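Local structure of putative aminooxidase (Propionibacterium acnes, 2BA9) at residues D129-Y134 against V411-K416; V283-V288 against H322-T327; Y370-S375 against A399-S404. The protein isomerises polyunsaturated fatty acids to give conjugated linoleic acid, holding FAD in a fold related to the flavin-containing amine oxidoreductases. One frame throughout, in Å; residues are numbered along the deposited sequence.

Interaction 1: residues D129-Y134 against V411-K416; sequences DANGHY and VCHYSK. With FAD (flavin-adenine dinucleotide), chain D.
Asn131 of the loop 129-134 lays its side chain against His413 and Tyr414, consecutive residues on helix 408-423. The amide and the imidazole are stacked with their planes 26° apart, and the two side chains run past each other in opposite directions. What lies over the ring face is the methylene: Asn131 CB stands 3.9 Å from the centroid of the His413 ring and 25° off the normal, the geometry of a CH-pi contact, displaced toward the ND1 and CE1 rim. With Asn131 CG anti to the backbone N (chi1 175°), the amide reaches on to the helix backbone, where Asn131 OD1 lies 3.2 Å from Tyr414 CA and 3.4 Å from Tyr414 CB. The same Asn131 OD1 is 3.4 Å from Tyr414 N, but the angle is too poor for a hydrogen bond. At the other end of the amide, Asn131 ND2 donates to Glu410, one of the two residues at the sodium site with Lys183; Lys183 in turn is bonded to Ala130 O.

The Tyr414 ring lies beside Gly132 and Tyr134. Gly132 CA, in a residue of positive phi, sits at the edge of this ring, near its plane, 4.1 Å from Tyr414 CD1. Tyr134 follows, with Tyr134 CE2 4.0 Å from Tyr414 CE1, an atom that lies at the edge of the Tyr134 ring. Val411 faces away from the loop and brings Val411 CG1 to 3.6 Å from FAD O2P.

Chemically, then, the two segments adhere through carbon and pi packing. The polar bond of Asn131 still goes to the same helix, since Glu410 directly precedes Val411, whereas the Tyr414 hydroxyl bonds to a different element, at Glu388. Through Glu410 the loop packing is tied to the sodium site.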
loop_
_atom_site.group_PDB
_atom_site.type_symbol
_atom_site.label_atom_id
_atom_site.label_comp_id
_atom_site.label_asym_id
_atom_site.label_seq_id
_atom_site.Cartn_x
_atom_site.Cartn_y
_atom_site.Cartn_z
ATOM N N ASP A 129 4.002 13.999 -9.018
ATOM C CA ASP A 129 2.962 13.583 -8.078
ATOM C C ASP A 129 1.703 13.021 -8.712
ATOM O O ASP A 129 0.796 12.616 -7.999
ATOM C CB ASP A 129 2.608 14.714 -7.111
ATOM C CG ASP A 129 2.180 15.994 -7.806
ATOM O OD1 ASP A 129 2.387 16.136 -9.026
ATOM O OD2 ASP A 129 1.650 16.873 -7.103
ATOM N N ALA A 130 1.656 12.965 -10.041
ATOM C CA ALA A 130 0.530 12.349 -10.743
ATOM C C ALA A 130 0.348 10.860 -10.325
ATOM O O ALA A 130 1.322 10.117 -10.076
ATOM C CB ALA A 130 0.707 12.480 -12.262
ATOM N N ASN A 131 -0.910 10.450 -10.218
ATOM C CA ASN A 131 -1.241 9.074 -9.914
ATOM C C ASN A 131 -0.829 8.191 -11.096
ATOM O O ASN A 131 -0.946 8.592 -12.255
ATOM C CB ASN A 131 -2.742 8.962 -9.608
ATOM C CG ASN A 131 -3.196 7.540 -9.390
ATOM O OD1 ASN A 131 -3.703 6.914 -10.310
ATOM N ND2 ASN A 131 -3.012 7.019 -8.173
ATOM N N GLY A 132 -0.310 7.008 -10.798
ATOM C CA GLY A 132 0.157 6.090 -11.840
ATOM C C GLY A 132 1.469 6.557 -12.447
ATOM O O GLY A 132 2.026 7.572 -12.017
ATOM N N HIS A 133 1.959 5.806 -13.432
ATOM C CA HIS A 133 3.271 6.052 -14.039
ATOM C C HIS A 133 3.216 6.193 -15.570
ATOM O O HIS A 133 4.262 6.295 -16.228
ATOM C CB HIS A 133 4.252 4.926 -13.643
ATOM C CG HIS A 133 4.371 4.714 -12.160
ATOM N ND1 HIS A 133 5.506 5.035 -11.445
ATOM C CD2 HIS A 133 3.499 4.201 -11.262
ATOM C CE1 HIS A 133 5.328 4.734 -10.173
ATOM N NE2 HIS A 133 4.113 4.234 -10.032
ATOM N N TYR A 134 1.999 6.231 -16.121
ATOM C CA TYR A 134 1.762 6.311 -17.572
ATOM C C TYR A 134 2.208 7.663 -18.141
ATOM O O TYR A 134 2.543 7.768 -19.331
ATOM C CB TYR A 134 0.280 6.003 -17.929
ATOM C CG TYR A 134 -0.766 6.712 -17.082
ATOM C CD1 TYR A 134 -1.182 7.975 -17.414
ATOM C CD2 TYR A 134 -1.323 6.112 -15.943
ATOM C CE1 TYR A 134 -2.115 8.643 -16.665
ATOM C CE2 TYR A 134 -2.273 6.779 -15.169
ATOM C CZ TYR A 134 -2.660 8.051 -15.545
ATOM O OH TYR A 134 -3.579 8.775 -14.839
ATOM N N VAL A 411 -4.488 3.361 -5.246
ATOM C CA VAL A 411 -5.106 2.304 -6.040
ATOM C C VAL A 411 -6.549 2.638 -6.442
ATOM O O VAL A 411 -6.952 2.357 -7.567
ATOM C CB VAL A 411 -5.051 0.906 -5.354
ATOM C CG1 VAL A 411 -3.599 0.548 -4.945
ATOM C CG2 VAL A 411 -5.996 0.826 -4.193
ATOM N N CYS A 412 -7.318 3.227 -5.529
ATOM C CA CYS A 412 -8.702 3.594 -5.819
ATOM C C CYS A 412 -8.732 4.709 -6.872
ATOM O O CYS A 412 -9.507 4.646 -7.820
ATOM C CB CYS A 412 -9.433 4.040 -4.552
ATOM S SG CYS A 412 -9.711 2.718 -3.336
ATOM N N HIS A 413 -7.877 5.716 -6.687
ATOM C CA HIS A 413 -7.693 6.819 -7.659
ATOM C C HIS A 413 -7.289 6.292 -9.052
ATOM O O HIS A 413 -7.809 6.738 -10.095
ATOM C CB HIS A 413 -6.650 7.799 -7.097
ATOM C CG HIS A 413 -6.507 9.077 -7.867
ATOM N ND1 HIS A 413 -5.539 10.011 -7.565
ATOM C CD2 HIS A 413 -7.174 9.563 -8.939
ATOM C CE1 HIS A 413 -5.631 11.026 -8.402
ATOM N NE2 HIS A 413 -6.617 10.780 -9.244
ATOM N N TYR A 414 -6.391 5.314 -9.073
ATOM C CA TYR A 414 -6.028 4.664 -10.325
ATOM C C TYR A 414 -7.218 3.919 -10.946
ATOM O O TYR A 414 -7.424 3.991 -12.163
ATOM C CB TYR A 414 -4.850 3.702 -10.133
ATOM C CG TYR A 414 -4.293 3.185 -11.442
ATOM C CD1 TYR A 414 -3.173 3.760 -12.019
ATOM C CD2 TYR A 414 -4.903 2.128 -12.113
ATOM C CE1 TYR A 414 -2.672 3.297 -13.229
ATOM C CE2 TYR A 414 -4.407 1.657 -13.313
ATOM C CZ TYR A 414 -3.292 2.247 -13.863
ATOM O OH TYR A 414 -2.795 1.787 -15.047
ATOM N N SER A 415 -7.984 3.192 -10.129
ATOM C CA SER A 415 -9.195 2.510 -10.633
ATOM C C SER A 415 -10.220 3.500 -11.253
ATOM O O SER A 415 -10.691 3.305 -12.381
ATOM C CB SER A 415 -9.846 1.650 -9.535
ATOM O OG SER A 415 -9.243 0.353 -9.456
ATOM N N LYS A 416 -10.533 4.562 -10.516
ATOM C CA LYS A 416 -11.352 5.694 -11.016
ATOM C C LYS A 416 -10.892 6.168 -12.396
ATOM O O LYS A 416 -11.691 6.278 -13.337
ATOM C CB LYS A 416 -11.265 6.864 -10.017
ATOM C CG LYS A 416 -12.018 8.147 -10.372
ATOM C CD LYS A 416 -11.654 9.249 -9.378
ATOM C CE LYS A 416 -12.558 10.469 -9.474
ATOM N NZ LYS A 416 -12.281 11.263 -10.684
HETATM P PA FAD D . -5.170 -5.614 -1.709
HETATM O O1A FAD D . -5.556 -4.679 -0.601
HETATM O O2A FAD D . -4.018 -6.559 -1.433
HETATM O O5B FAD D . -6.432 -6.535 -2.061
HETATM C C5B FAD D . -6.293 -7.450 -3.122
HETATM C C4B FAD D . -7.481 -8.388 -3.158
HETATM O O4B FAD D . -7.333 -9.269 -4.253
HETATM C C3B FAD D . -7.595 -9.215 -1.876
HETATM O O3B FAD D . -8.890 -9.085 -1.334
HETATM C C2B FAD D . -7.271 -10.620 -2.329
HETATM O O2B FAD D . -7.873 -11.624 -1.511
HETATM C C1B FAD D . -7.673 -10.564 -3.813
HETATM N N9A FAD D . -6.980 -11.620 -4.572
HETATM C C8A FAD D . -5.624 -11.866 -4.623
HETATM N N7A FAD D . -5.405 -12.950 -5.419
HETATM C C5A FAD D . -6.607 -13.397 -5.877
HETATM C C6A FAD D . -6.988 -14.472 -6.705
HETATM N N6A FAD D . -6.047 -15.053 -7.518
HETATM N N1A FAD D . -8.335 -14.639 -7.008
HETATM C C2A FAD D . -9.305 -13.810 -6.461
HETATM N N3A FAD D . -8.917 -12.758 -5.642
HETATM C C4A FAD D . -7.604 -12.565 -5.338
HETATM N N1 FAD D . -2.524 2.211 2.811
HETATM C C2 FAD D . -2.718 3.562 3.018
HETATM O O2 FAD D . -3.285 4.239 2.160
HETATM N N3 FAD D . -2.248 4.153 4.175
HETATM C C4 FAD D . -1.615 3.392 5.135
HETATM O O4 FAD D . -1.222 3.952 6.171
HETATM C C4X FAD D . -1.430 2.021 4.934
HETATM N N5 FAD D . -0.779 1.230 5.865
HETATM C C5X FAD D . -0.736 -0.146 5.750
HETATM C C6 FAD D . -0.201 -0.927 6.771
HETATM C C7 FAD D . -0.200 -2.315 6.656
HETATM C C7M FAD D . 0.370 -3.126 7.785
HETATM C C8 FAD D . -0.724 -2.918 5.516
HETATM C C8M FAD D . -0.743 -4.407 5.343
HETATM C C9 FAD D . -1.251 -2.128 4.498
HETATM C C9A FAD D . -1.256 -0.736 4.595
HETATM N N10 FAD D . -1.765 0.083 3.570
HETATM C C10 FAD D . -1.912 1.437 3.766
HETATM C "C1'" FAD D . -1.834 -0.405 2.162
HETATM C "C2'" FAD D . -3.266 -0.694 1.728
HETATM O "O2'" FAD D . -3.968 -1.478 2.687
HETATM C "C3'" FAD D . -3.201 -1.399 0.382
HETATM O "O3'" FAD D . -2.368 -0.648 -0.505
HETATM C "C4'" FAD D . -4.592 -1.588 -0.201
HETATM O "O4'" FAD D . -5.333 -2.554 0.534
HETATM C "C5'" FAD D . -4.450 -1.983 -1.665
HETATM O "O5'" FAD D . -5.671 -2.460 -2.155
HETATM P P FAD D . -5.697 -3.445 -3.442
HETATM O O1P FAD D . -7.119 -3.877 -3.747
HETATM O O2P FAD D . -5.063 -2.724 -4.580
HETATM O O3P FAD D . -4.862 -4.751 -3.029
#

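Interaction 2: residues V283-V288 against H322-T327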
loop_
_atom_site.group_PDB
_atom_site.type_symbol
_atom_site.label_atom_id
_atom_site.label_comp_id
_atom_site.label_asym_id
_atom_site.label_seq_id
_atom_site.Cartn_x
_atom_site.Cartn_y
_atom_site.Cartn_z
ATOM N N VAL A 283 3.051 -8.089 10.447
ATOM C CA VAL A 283 2.348 -7.432 11.533
ATOM C C VAL A 283 2.048 -8.491 12.574
ATOM O O VAL A 283 1.647 -9.601 12.240
ATOM C CB VAL A 283 1.035 -6.802 11.052
ATOM C CG1 VAL A 283 0.325 -6.059 12.193
ATOM C CG2 VAL A 283 1.301 -5.884 9.860
ATOM N N ASP A 284 2.272 -8.139 13.835
ATOM C CA ASP A 284 1.901 -8.977 14.954
ATOM C C ASP A 284 1.007 -8.159 15.856
ATOM O O ASP A 284 1.373 -7.046 16.241
ATOM C CB ASP A 284 3.137 -9.421 15.733
ATOM C CG ASP A 284 3.939 -10.457 15.011
ATOM O OD1 ASP A 284 3.851 -11.631 15.415
ATOM O OD2 ASP A 284 4.676 -10.104 14.067
ATOM N N ALA A 285 -0.159 -8.712 16.179
ATOM C CA ALA A 285 -1.103 -8.087 17.108
ATOM C C ALA A 285 -0.811 -8.625 18.495
ATOM O O ALA A 285 -0.903 -9.828 18.714
ATOM C CB ALA A 285 -2.572 -8.366 16.697
ATOM N N CYS A 286 -0.452 -7.723 19.411
ATOM C CA CYS A 286 0.111 -8.076 20.717
ATOM C C CYS A 286 -0.728 -7.596 21.898
ATOM O O CYS A 286 -1.233 -6.495 21.879
ATOM C CB CYS A 286 1.516 -7.479 20.857
ATOM S SG CYS A 286 2.708 -8.000 19.604
ATOM N N LEU A 287 -0.891 -8.453 22.898
ATOM C CA LEU A 287 -1.238 -8.038 24.246
ATOM C C LEU A 287 0.092 -7.759 24.920
ATOM O O LEU A 287 1.011 -8.563 24.834
ATOM C CB LEU A 287 -2.008 -9.132 24.994
ATOM C CG LEU A 287 -3.323 -9.547 24.334
ATOM C CD1 LEU A 287 -4.093 -10.603 25.168
ATOM C CD2 LEU A 287 -4.168 -8.324 24.091
ATOM N N VAL A 288 0.198 -6.605 25.568
ATOM C CA VAL A 288 1.447 -6.187 26.188
ATOM C C VAL A 288 1.256 -6.031 27.705
ATOM O O VAL A 288 0.161 -5.710 28.180
ATOM C CB VAL A 288 2.015 -4.858 25.522
ATOM C CG1 VAL A 288 2.297 -5.058 24.023
ATOM C CG2 VAL A 288 1.087 -3.674 25.709
ATOM N N HIS A 322 -5.377 -3.500 28.091
ATOM C CA HIS A 322 -5.496 -4.894 27.696
ATOM C C HIS A 322 -5.919 -5.008 26.233
ATOM O O HIS A 322 -6.314 -6.095 25.789
ATOM C CB HIS A 322 -6.496 -5.612 28.607
ATOM C CG HIS A 322 -6.169 -5.492 30.060
ATOM N ND1 HIS A 322 -4.955 -5.884 30.581
ATOM C CD2 HIS A 322 -6.886 -5.009 31.099
ATOM C CE1 HIS A 322 -4.938 -5.649 31.880
ATOM N NE2 HIS A 322 -6.102 -5.127 32.221
ATOM N N GLN A 323 -5.835 -3.897 25.492
ATOM C CA GLN A 323 -6.128 -3.895 24.049
ATOM C C GLN A 323 -4.888 -4.171 23.197
ATOM O O GLN A 323 -3.755 -4.217 23.703
ATOM C CB GLN A 323 -6.781 -2.562 23.611
ATOM C CG GLN A 323 -8.307 -2.610 23.566
ATOM C CD GLN A 323 -8.856 -3.546 22.498
ATOM O OE1 GLN A 323 -8.142 -3.943 21.564
ATOM N NE2 GLN A 323 -10.151 -3.887 22.615
ATOM N N ILE A 324 -5.120 -4.328 21.890
ATOM C CA ILE A 324 -4.076 -4.732 20.952
ATOM C C ILE A 324 -3.119 -3.609 20.596
ATOM O O ILE A 324 -3.532 -2.476 20.314
ATOM C CB ILE A 324 -4.684 -5.308 19.646
ATOM C CG1 ILE A 324 -5.494 -6.581 19.941
ATOM C CG2 ILE A 324 -3.602 -5.657 18.630
ATOM C CD1 ILE A 324 -4.667 -7.702 20.547
ATOM N N ILE A 325 -1.830 -3.948 20.618
ATOM C CA ILE A 325 -0.762 -3.095 20.129
ATOM C C ILE A 325 -0.132 -3.881 18.996
ATOM O O ILE A 325 0.313 -5.013 19.204
ATOM C CB ILE A 325 0.313 -2.854 21.216
ATOM C CG1 ILE A 325 -0.285 -2.145 22.443
ATOM C CG2 ILE A 325 1.493 -2.109 20.639
ATOM C CD1 ILE A 325 -0.659 -0.676 22.262
ATOM N N THR A 326 -0.129 -3.319 17.793
ATOM C CA THR A 326 0.425 -4.032 16.648
ATOM C C THR A 326 1.867 -3.563 16.410
ATOM O O THR A 326 2.206 -2.392 16.642
ATOM C CB THR A 326 -0.448 -3.880 15.356
ATOM O OG1 THR A 326 -0.762 -2.504 15.126
ATOM C CG2 THR A 326 -1.744 -4.689 15.463
ATOM N N THR A 327 2.702 -4.497 15.964
ATOM C CA THR A 327 4.103 -4.240 15.655
ATOM C C THR A 327 4.340 -4.499 14.182
ATOM O O THR A 327 3.630 -5.309 13.563
ATOM C CB THR A 327 5.061 -5.157 16.461
ATOM O OG1 THR A 327 4.997 -6.488 15.938
ATOM C CG2 THR A 327 4.717 -5.161 17.954
HETATM O O HOH W 1 5.686 -7.517 13.595
HETATM O O HOH W 2 -2.266 -4.857 25.914
#
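An antiparallel strand pair of the mixed sheet is made where strand 283-288 runs beside strand 325-327, their short axes 4.6 Å apart and at 143°. Asp284 with Thr327 and Cys286 with Ile325 are hydrogen-bonded pairs; Ala285 with Thr326 between them is a non-hydrogen-bonded pair. Ile325 N to Cys286 O is nearly straight (2.9 Å, 174°), whereas Cys286 N reaches Ile325 O at 2.8 Å from above the carbonyl plane.

Side chains of the paired residues alternate between the faces. On that of Asp284, Cys286 and Thr327, Cys286 SG touches Thr327 CG2 at 3.8 Å. Thr327 OG1, placed between backbone N and carbonyl carbon (chi1 73°), is joined through one water to Asp284 OD2. Past the paired residues, Ile324 CG2 packs on Ala285 CB at a tight 3.5 Å and Ile324 CD1 on Leu287 CD2 at 3.6 Å. A second water accepts from Val288 N and donates to Gln323 O, bridging strand 283-288 to the loop that leads into strand 325-327.

Val283 touches FAD, which puts this end of the segment at the cofactor pocket. Strand 359-373 borders 277-288 on its other edge, helix 341-355 packs on Asp284 and Thr327 through Val348, and Tyr51 of strand 50-51 touches Leu287 and Ile324.

Interaction 3: residues Y370-S375 against A399-S404; sequences YFPHVS and AGEIMS. With FAD (flavin-adenine dinucleotide), chain D.
The end of strand 359-373 passes the 3-10 turn at 401-403 with Pro372 CA 5.1 Å from Ile402 CA, the nearest CA pair of the two segments. This turn follows strand 396-398 of the parallel sheet, consistent with the Rossmann-type FAD-binding fold of the flavin-containing amine oxidoreductases, and precedes helix 408-423.

Pro372 makes most of its strand's contact. Pro372 CG lies 3.5 Å from Glu401 CB, Pro372 CD 3.4 Å from Glu401 OE1, and the two side chains cross at about a right angle. Ile402, its CG1 anti to the backbone N (chi1 -167°), brings Ile402 CD1 to 3.6 Å from His373 CA and near Pro372 CB. His373 is held by its own strand: His373 ND1 donates to Phe371 O at 2.7 Å, with the acceptor in the imidazole plane.

Both oxygens of the Glu401 carboxylate have partners. OE1 forms a salt bridge with Lys45, while OE2 accepts from the ribityl hydroxyl O3' of FAD. A water donates to this OE2 and accepts from Phe371 N, linking strand to cofactor; another donates to Pro372 O and, weakly, to Glu401 O. Nearer the isoalloxazine, the flavin meets the Tyr370 ring at its edge, with FAD C9 in the ring plane and 3.3 Å from Tyr370 CE1.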
loop_
_atom_site.group_PDB
_atom_site.type_symbol
_atom_site.label_atom_id
_atom_site.label_comp_id
_atom_site.label_asym_id
_atom_site.label_seq_id
_atom_site.Cartn_x
_atom_site.Cartn_y
_atom_site.Cartn_z
ATOM N N TYR A 370 3.113 -7.251 -0.095
ATOM C CA TYR A 370 3.130 -5.828 0.134
ATOM C C TYR A 370 3.958 -5.138 -0.927
ATOM O O TYR A 370 4.948 -5.686 -1.425
ATOM C CB TYR A 370 3.717 -5.543 1.516
ATOM C CG TYR A 370 3.316 -4.199 2.086
ATOM C CD1 TYR A 370 2.008 -3.958 2.476
ATOM C CD2 TYR A 370 4.244 -3.179 2.240
ATOM C CE1 TYR A 370 1.628 -2.730 2.994
ATOM C CE2 TYR A 370 3.872 -1.941 2.765
ATOM C CZ TYR A 370 2.554 -1.731 3.142
ATOM O OH TYR A 370 2.168 -0.536 3.660
ATOM N N PHE A 371 3.522 -3.929 -1.251
ATOM C CA PHE A 371 4.216 -3.020 -2.148
ATOM C C PHE A 371 4.861 -3.671 -3.363
ATOM O O PHE A 371 6.085 -3.682 -3.472
ATOM C CB PHE A 371 5.257 -2.195 -1.363
ATOM C CG PHE A 371 5.940 -1.122 -2.192
ATOM C CD1 PHE A 371 5.226 -0.371 -3.133
ATOM C CD2 PHE A 371 7.289 -0.870 -2.036
ATOM C CE1 PHE A 371 5.840 0.632 -3.881
ATOM C CE2 PHE A 371 7.927 0.118 -2.804
ATOM C CZ PHE A 371 7.192 0.875 -3.724
ATOM N N PRO A 372 4.041 -4.203 -4.292
ATOM C CA PRO A 372 4.662 -4.646 -5.532
ATOM C C PRO A 372 5.244 -3.451 -6.264
ATOM O O PRO A 372 4.615 -2.393 -6.347
ATOM C CB PRO A 372 3.494 -5.243 -6.333
ATOM C CG PRO A 372 2.261 -4.565 -5.758
ATOM C CD PRO A 372 2.582 -4.416 -4.294
ATOM N N HIS A 373 6.444 -3.623 -6.786
ATOM C CA HIS A 373 7.110 -2.575 -7.532
ATOM C C HIS A 373 8.211 -3.191 -8.400
ATOM O O HIS A 373 8.428 -4.407 -8.368
ATOM C CB HIS A 373 7.672 -1.521 -6.579
ATOM C CG HIS A 373 8.724 -2.028 -5.650
ATOM N ND1 HIS A 373 8.432 -2.784 -4.530
ATOM C CD2 HIS A 373 10.064 -1.847 -5.640
ATOM C CE1 HIS A 373 9.549 -3.061 -3.884
ATOM N NE2 HIS A 373 10.555 -2.508 -4.536
ATOM N N VAL A 374 8.894 -2.346 -9.164
ATOM C CA VAL A 374 10.055 -2.791 -9.955
ATOM C C VAL A 374 11.307 -2.004 -9.548
ATOM O O VAL A 374 11.225 -0.979 -8.852
ATOM C CB VAL A 374 9.807 -2.745 -11.485
ATOM C CG1 VAL A 374 8.683 -3.724 -11.872
ATOM C CG2 VAL A 374 9.499 -1.314 -11.972
ATOM N N SER A 375 12.459 -2.532 -9.952
ATOM C CA SER A 375 13.742 -1.983 -9.579
ATOM C C SER A 375 13.988 -0.702 -10.353
ATOM O O SER A 375 13.356 -0.446 -11.395
ATOM C CB SER A 375 14.861 -2.993 -9.878
ATOM O OG SER A 375 14.904 -3.297 -11.270
ATOM N N ALA A 399 -4.298 -3.044 -13.222
ATOM C CA ALA A 399 -4.517 -2.081 -12.149
ATOM C C ALA A 399 -3.977 -2.571 -10.784
ATOM O O ALA A 399 -3.133 -3.449 -10.714
ATOM C CB ALA A 399 -5.989 -1.739 -12.064
ATOM N N GLY A 400 -4.447 -1.973 -9.694
ATOM C CA GLY A 400 -3.972 -2.358 -8.367
ATOM C C GLY A 400 -2.625 -1.756 -8.029
ATOM O O GLY A 400 -2.145 -0.843 -8.703
ATOM N N GLU A 401 -2.001 -2.270 -6.979
ATOM C CA GLU A 401 -0.824 -1.617 -6.405
ATOM C C GLU A 401 0.331 -1.450 -7.403
ATOM O O GLU A 401 0.910 -0.375 -7.473
ATOM C CB GLU A 401 -0.364 -2.343 -5.158
ATOM C CG GLU A 401 -1.339 -2.206 -3.972
ATOM C CD GLU A 401 -0.944 -3.062 -2.778
ATOM O OE1 GLU A 401 -0.550 -4.225 -2.996
ATOM O OE2 GLU A 401 -1.029 -2.586 -1.631
ATOM N N ILE A 402 0.626 -2.483 -8.193
ATOM C CA ILE A 402 1.763 -2.446 -9.123
ATOM C C ILE A 402 1.719 -1.257 -10.093
ATOM O O ILE A 402 2.765 -0.716 -10.403
ATOM C CB ILE A 402 1.924 -3.781 -9.919
ATOM C CG1 ILE A 402 3.280 -3.856 -10.650
ATOM C CG2 ILE A 402 0.760 -3.952 -10.920
ATOM C CD1 ILE A 402 4.498 -3.480 -9.838
ATOM N N MET A 403 0.522 -0.823 -10.506
ATOM C CA MET A 403 0.359 0.248 -11.525
ATOM C C MET A 403 0.344 1.676 -10.968
ATOM O O MET A 403 0.358 2.659 -11.730
ATOM C CB MET A 403 -0.931 0.047 -12.340
ATOM C CG MET A 403 -1.025 -1.270 -13.097
ATOM S SD MET A 403 0.452 -1.733 -14.046
ATOM C CE MET A 403 0.589 -0.331 -15.158
ATOM N N SER A 404 0.303 1.777 -9.644
ATOM C CA SER A 404 0.206 3.052 -8.951
ATOM C C SER A 404 1.172 3.035 -7.766
ATOM O O SER A 404 2.362 3.302 -7.922
ATOM C CB SER A 404 -1.246 3.318 -8.505
ATOM O OG SER A 404 -1.768 2.263 -7.690
HETATM P PA FAD D . -5.170 -5.614 -1.709
HETATM O O1A FAD D . -5.556 -4.679 -0.601
HETATM O O2A FAD D . -4.018 -6.559 -1.433
HETATM O O5B FAD D . -6.432 -6.535 -2.061
HETATM C C5B FAD D . -6.293 -7.450 -3.122
HETATM C C4B FAD D . -7.481 -8.388 -3.158
HETATM O O4B FAD D . -7.333 -9.269 -4.253
HETATM C C3B FAD D . -7.595 -9.215 -1.876
HETATM O O3B FAD D . -8.890 -9.085 -1.334
HETATM C C2B FAD D . -7.271 -10.620 -2.329
HETATM O O2B FAD D . -7.873 -11.624 -1.511
HETATM C C1B FAD D . -7.673 -10.564 -3.813
HETATM N N9A FAD D . -6.980 -11.620 -4.572
HETATM C C8A FAD D . -5.624 -11.866 -4.623
HETATM N N7A FAD D . -5.405 -12.950 -5.419
HETATM C C5A FAD D . -6.607 -13.397 -5.877
HETATM C C6A FAD D . -6.988 -14.472 -6.705
HETATM N N6A FAD D . -6.047 -15.053 -7.518
HETATM N N1A FAD D . -8.335 -14.639 -7.008
HETATM C C2A FAD D . -9.305 -13.810 -6.461
HETATM N N3A FAD D . -8.917 -12.758 -5.642
HETATM C C4A FAD D . -7.604 -12.565 -5.338
HETATM N N1 FAD D . -2.524 2.211 2.811
HETATM C C2 FAD D . -2.718 3.562 3.018
HETATM O O2 FAD D . -3.285 4.239 2.160
HETATM N N3 FAD D . -2.248 4.153 4.175
HETATM C C4 FAD D . -1.615 3.392 5.135
HETATM O O4 FAD D . -1.222 3.952 6.171
HETATM C C4X FAD D . -1.430 2.021 4.934
HETATM N N5 FAD D . -0.779 1.230 5.865
HETATM C C5X FAD D . -0.736 -0.146 5.750
HETATM C C6 FAD D . -0.201 -0.927 6.771
HETATM C C7 FAD D . -0.200 -2.315 6.656
HETATM C C7M FAD D . 0.370 -3.126 7.785
HETATM C C8 FAD D . -0.724 -2.918 5.516
HETATM C C8M FAD D . -0.743 -4.407 5.343
HETATM C C9 FAD D . -1.251 -2.128 4.498
HETATM C C9A FAD D . -1.256 -0.736 4.595
HETATM N N10 FAD D . -1.765 0.083 3.570
HETATM C C10 FAD D . -1.912 1.437 3.766
HETATM C "C1'" FAD D . -1.834 -0.405 2.162
HETATM C "C2'" FAD D . -3.266 -0.694 1.728
HETATM O "O2'" FAD D . -3.968 -1.478 2.687
HETATM C "C3'" FAD D . -3.201 -1.399 0.382
HETATM O "O3'" FAD D . -2.368 -0.648 -0.505
HETATM C "C4'" FAD D . -4.592 -1.588 -0.201
HETATM O "O4'" FAD D . -5.333 -2.554 0.534
HETATM C "C5'" FAD D . -4.450 -1.983 -1.665
HETATM O "O5'" FAD D . -5.671 -2.460 -2.155
HETATM P P FAD D . -5.697 -3.445 -3.442
HETATM O O1P FAD D . -7.119 -3.877 -3.747
HETATM O O2P FAD D . -5.063 -2.724 -4.580
HETATM O O3P FAD D . -4.862 -4.751 -3.029
HETATM O O HOH W 3 1.393 -2.401 -0.556
HETATM O O HOH W 4 2.684 -0.754 -5.423
#

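Interaction 1 closes the longest loop of chain, and the other two are nested within it in series, interaction 2 closing before interaction 3 opens. Interactions 1 and 3 have centres 11 Å apart and touch: His133 NE2 approaches Ser404 O at 2.9 Å, a probable hydrogen bond, and Val411 packs on Glu401. Both reach FAD, at its pyrophosphate and, in interaction 3, also at ribityl and flavin. Interaction 2 lies across the chain's centre from interaction 1, nearest atoms about 17 Å apart. From interaction 3 its centre is 28 Å away, nearest atoms about 8 Å. Segments 283-288 and 370-375 lie on neighbouring strands of the mixed sheet, and Val283 as well as Tyr370 borders FAD.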